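PDB 2HUN: 336aa long hypothetical dTDP-glucose 4,6-dehydratase from Pyrococcus horikoshii, which probably acts as a dTDP-glucose 4,6-dehydratase, binding NAD(+) in a Rossmann-fold domain. Local coordinates for residues A[17-22]-A[225-230]. Numbering follows the deposited sequence.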
ATOM      1  N   SER A  17       1.864 -19.276  16.373  1.00 23.01           N
ATOM      2  CA  SER A  17       1.841 -20.367  17.346  1.00 24.87           C
ATOM      3  C   SER A  17       1.722 -19.833  18.760  1.00 23.65           C
ATOM      4  O   SER A  17       0.946 -20.349  19.558  1.00 23.90           O
ATOM      5  CB  SER A  17       3.105 -21.220  17.230  1.00 25.74           C
ATOM      6  OG  SER A  17       3.065 -21.997  16.051  1.00 30.74           O
ATOM      7  N   ASN A  18       2.508 -18.813  19.082  1.00 23.94           N
ATOM      8  CA  ASN A  18       2.435 -18.223  20.411  1.00 23.95           C
ATOM      9  C   ASN A  18       1.018 -17.693  20.671  1.00 25.12           C
ATOM     10  O   ASN A  18       0.486 -17.841  21.768  1.00 27.13           O
ATOM     11  CB  ASN A  18       3.450 -17.083  20.533  1.00 23.92           C
ATOM     12  CG  ASN A  18       4.823 -17.571  20.961  1.00 23.29           C
ATOM     13  OD1 ASN A  18       5.023 -17.946  22.111  1.00 23.84           O
ATOM     14  ND2 ASN A  18       5.769 -17.574  20.033  1.00 24.92           N
ATOM     15  N   PHE A  19       0.415 -17.079  19.654  1.00 24.62           N
ATOM     16  CA  PHE A  19      -0.933 -16.534  19.782  1.00 25.47           C
ATOM     17  C   PHE A  19      -1.934 -17.648  20.077  1.00 25.50           C
ATOM     18  O   PHE A  19      -2.699 -17.572  21.040  1.00 24.00           O
ATOM     19  CB  PHE A  19      -1.344 -15.813  18.492  1.00 24.42           C
ATOM     20  CG  PHE A  19      -2.709 -15.174  18.560  1.00 25.83           C
ATOM     21  CD1 PHE A  19      -2.918 -14.009  19.300  1.00 24.15           C
ATOM     22  CD2 PHE A  19      -3.791 -15.751  17.904  1.00 26.11           C
ATOM     23  CE1 PHE A  19      -4.180 -13.433  19.383  1.00 23.99           C
ATOM     24  CE2 PHE A  19      -5.061 -15.182  17.981  1.00 25.36           C
ATOM     25  CZ  PHE A  19      -5.255 -14.019  18.723  1.00 25.14           C
ATOM     26  N   ILE A  20      -1.923 -18.683  19.241  1.00 25.40           N
ATOM     27  CA  ILE A  20      -2.832 -19.809  19.409  1.00 26.52           C
ATOM     28  C   ILE A  20      -2.734 -20.471  20.789  1.00 26.95           C
ATOM     29  O   ILE A  20      -3.752 -20.722  21.426  1.00 29.28           O
ATOM     30  CB  ILE A  20      -2.603 -20.870  18.308  1.00 26.24           C
ATOM     31  CG1 ILE A  20      -3.008 -20.278  16.953  1.00 21.99           C
ATOM     32  CG2 ILE A  20      -3.391 -22.144  18.631  1.00 23.27           C
ATOM     33  CD1 ILE A  20      -2.770 -21.185  15.748  1.00 22.83           C
ATOM     34  N   ARG A  21      -1.520 -20.750  21.255  1.00 27.70           N
ATOM     35  CA  ARG A  21      -1.352 -21.374  22.568  1.00 29.58           C
ATOM     36  C   ARG A  21      -1.935 -20.459  23.653  1.00 30.87           C
ATOM     37  O   ARG A  21      -2.668 -20.904  24.544  1.00 29.38           O
ATOM     38  CB  ARG A  21       0.134 -21.634  22.849  1.00 31.39           C
ATOM     39  CG  ARG A  21       0.395 -22.506  24.081  1.00 36.46           C
ATOM     40  CD  ARG A  21       1.865 -22.913  24.170  1.00 39.02           C
ATOM     41  NE  ARG A  21       2.327 -23.618  22.973  1.00 38.82           N
ATOM     42  CZ  ARG A  21       2.197 -24.931  22.771  1.00 41.99           C
ATOM     43  NH1 ARG A  21       1.619 -25.699  23.687  1.00 41.87           N
ATOM     44  NH2 ARG A  21       2.647 -25.478  21.647  1.00 41.06           N
ATOM     45  N   TYR A  22      -1.604 -19.176  23.566  1.00 29.43           N
ATOM     46  CA  TYR A  22      -2.095 -18.188  24.521  1.00 30.20           C
ATOM     47  C   TYR A  22      -3.629 -18.138  24.509  1.00 30.21           C
ATOM     48  O   TYR A  22      -4.282 -18.249  25.546  1.00 29.69           O
ATOM     49  CB  TYR A  22      -1.537 -16.809  24.160  1.00 28.52           C
ATOM     50  CG  TYR A  22      -2.062 -15.685  25.016  1.00 29.34           C
ATOM     51  CD1 TYR A  22      -1.435 -15.346  26.212  1.00 27.90           C
ATOM     52  CD2 TYR A  22      -3.186 -14.950  24.623  1.00 28.63           C
ATOM     53  CE1 TYR A  22      -1.914 -14.294  27.002  1.00 29.04           C
ATOM     54  CE2 TYR A  22      -3.672 -13.903  25.403  1.00 28.36           C
ATOM     55  CZ  TYR A  22      -3.031 -13.581  26.589  1.00 29.25           C
ATOM     56  OH  TYR A  22      -3.505 -12.550  27.364  1.00 32.90           O
ATOM     57  N   ARG A 225      -0.754 -10.315  23.614  1.00 23.90           N
ATOM     58  CA  ARG A 225      -1.729  -9.666  24.484  1.00 23.57           C
ATOM     59  C   ARG A 225      -2.319  -8.441  23.799  1.00 25.14           C
ATOM     60  O   ARG A 225      -3.523  -8.168  23.920  1.00 25.30           O
ATOM     61  CB  ARG A 225      -1.078  -9.281  25.818  1.00 26.16           C
ATOM     62  CG  ARG A 225      -0.825 -10.482  26.737  1.00 26.17           C
ATOM     63  CD  ARG A 225       0.062 -10.131  27.930  1.00 27.56           C
ATOM     64  NE  ARG A 225       0.345 -11.297  28.772  1.00 27.55           N
ATOM     65  CZ  ARG A 225      -0.511 -11.827  29.645  1.00 31.84           C
ATOM     66  NH1 ARG A 225      -1.719 -11.298  29.806  1.00 31.94           N
ATOM     67  NH2 ARG A 225      -0.168 -12.900  30.350  1.00 31.85           N
ATOM     68  N   ALA A 226      -1.472  -7.709  23.074  1.00 23.01           N
ATOM     69  CA  ALA A 226      -1.917  -6.529  22.345  1.00 21.10           C
ATOM     70  C   ALA A 226      -2.904  -6.935  21.247  1.00 21.25           C
ATOM     71  O   ALA A 226      -3.949  -6.312  21.092  1.00 22.06           O
ATOM     72  CB  ALA A 226      -0.719  -5.803  21.730  1.00 18.95           C
ATOM     73  N   ILE A 227      -2.571  -7.970  20.480  1.00 19.86           N
ATOM     74  CA  ILE A 227      -3.460  -8.432  19.417  1.00 19.92           C
ATOM     75  C   ILE A 227      -4.822  -8.811  20.005  1.00 22.36           C
ATOM     76  O   ILE A 227      -5.870  -8.454  19.458  1.00 23.60           O
ATOM     77  CB  ILE A 227      -2.864  -9.655  18.670  1.00 18.98           C
ATOM     78  CG1 ILE A 227      -1.591  -9.238  17.922  1.00 21.61           C
ATOM     79  CG2 ILE A 227      -3.901 -10.238  17.704  1.00 18.70           C
ATOM     80  CD1 ILE A 227      -0.908 -10.354  17.130  1.00 21.22           C
ATOM     81  N   GLU A 228      -4.801  -9.533  21.121  1.00 22.75           N
ATOM     82  CA  GLU A 228      -6.033  -9.947  21.786  1.00 24.19           C
ATOM     83  C   GLU A 228      -6.873  -8.719  22.111  1.00 25.38           C
ATOM     84  O   GLU A 228      -8.075  -8.677  21.835  1.00 22.01           O
ATOM     85  CB  GLU A 228      -5.720 -10.703  23.084  1.00 26.53           C
ATOM     86  CG  GLU A 228      -6.948 -10.959  23.967  1.00 30.45           C
ATOM     87  CD  GLU A 228      -6.632 -11.717  25.251  1.00 32.34           C
ATOM     88  OE1 GLU A 228      -5.643 -11.372  25.933  1.00 34.94           O
ATOM     89  OE2 GLU A 228      -7.386 -12.653  25.590  1.00 32.21           O
ATOM     90  N   LEU A 229      -6.220  -7.720  22.702  1.00 25.67           N
ATOM     91  CA  LEU A 229      -6.874  -6.484  23.090  1.00 26.40           C
ATOM     92  C   LEU A 229      -7.482  -5.783  21.877  1.00 24.88           C
ATOM     93  O   LEU A 229      -8.618  -5.319  21.929  1.00 23.89           O
ATOM     94  CB  LEU A 229      -5.856  -5.568  23.778  1.00 29.04           C
ATOM     95  CG  LEU A 229      -6.382  -4.574  24.808  1.00 32.86           C
ATOM     96  CD1 LEU A 229      -7.275  -5.289  25.817  1.00 32.57           C
ATOM     97  CD2 LEU A 229      -5.196  -3.928  25.519  1.00 34.95           C
ATOM     98  N   VAL A 230      -6.713  -5.699  20.793  1.00 23.73           N
ATOM     99  CA  VAL A 230      -7.177  -5.064  19.567  1.00 22.78           C
ATOM    100  C   VAL A 230      -8.366  -5.854  19.006  1.00 23.10           C
ATOM    101  O   VAL A 230      -9.330  -5.273  18.527  1.00 22.87           O
ATOM    102  CB  VAL A 230      -6.044  -5.000  18.498  1.00 21.23           C
ATOM    103  CG1 VAL A 230      -6.613  -4.571  17.147  1.00 19.93           C
ATOM    104  CG2 VAL A 230      -4.972  -4.011  18.935  1.00 21.49           C
TER
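Tyr22 and Glu228 supply the one hydrogen bond between segments 17-22 and 225-230, and illustrate how large side chains can bridge two helical segments whose axes approach to 10.8 Å. The phenol OH of Tyr22 donates to Glu228 OE1 over 2.8 Å, meeting the oxygen on its syn side and 27° out of the carboxylate plane. The carboxylate lies at the ring edge, its plane nearly perpendicular to the ring, while its other oxygen, OE2, is hydrogen-bonded to His27; Glu228 thus bridges Tyr22 and His27.

Arg225 meets the same tyrosine differently. Its guanidinium presents one face to the ring, with Tyr22 CE1 3.9 Å above the centre of that plane, and Tyr22 OH sits 3.3 Å from Arg225 NH1 at an angle too poor for a hydrogen bond. The charge is instead paired with Glu221 through NH2. With CG anti to the backbone N (chi1 176°), Tyr22 reaches between these two charged groups; a phenylalanine here would probably leave Glu228 OE1 without its phenol donor.

The apolar part belongs to Phe19, whose CE1 touches Ile227 CG2 at 3.6 Å.

Helix 14-26, which carries segment 17-22, follows strand 5-9 and the glycine-rich turn, consistent with the dinucleotide-binding motif of a Rossmann fold. Segments 17-22 and 225-230 cross at -66°, the latter lying on helix 220-233, and Ile227 approaches the NAD(+)-binding residues Leu82 and Ile15, while beyond the contact Ala226 and Val230 rest on strand 239-242 and Val230 also meets helix 286-292.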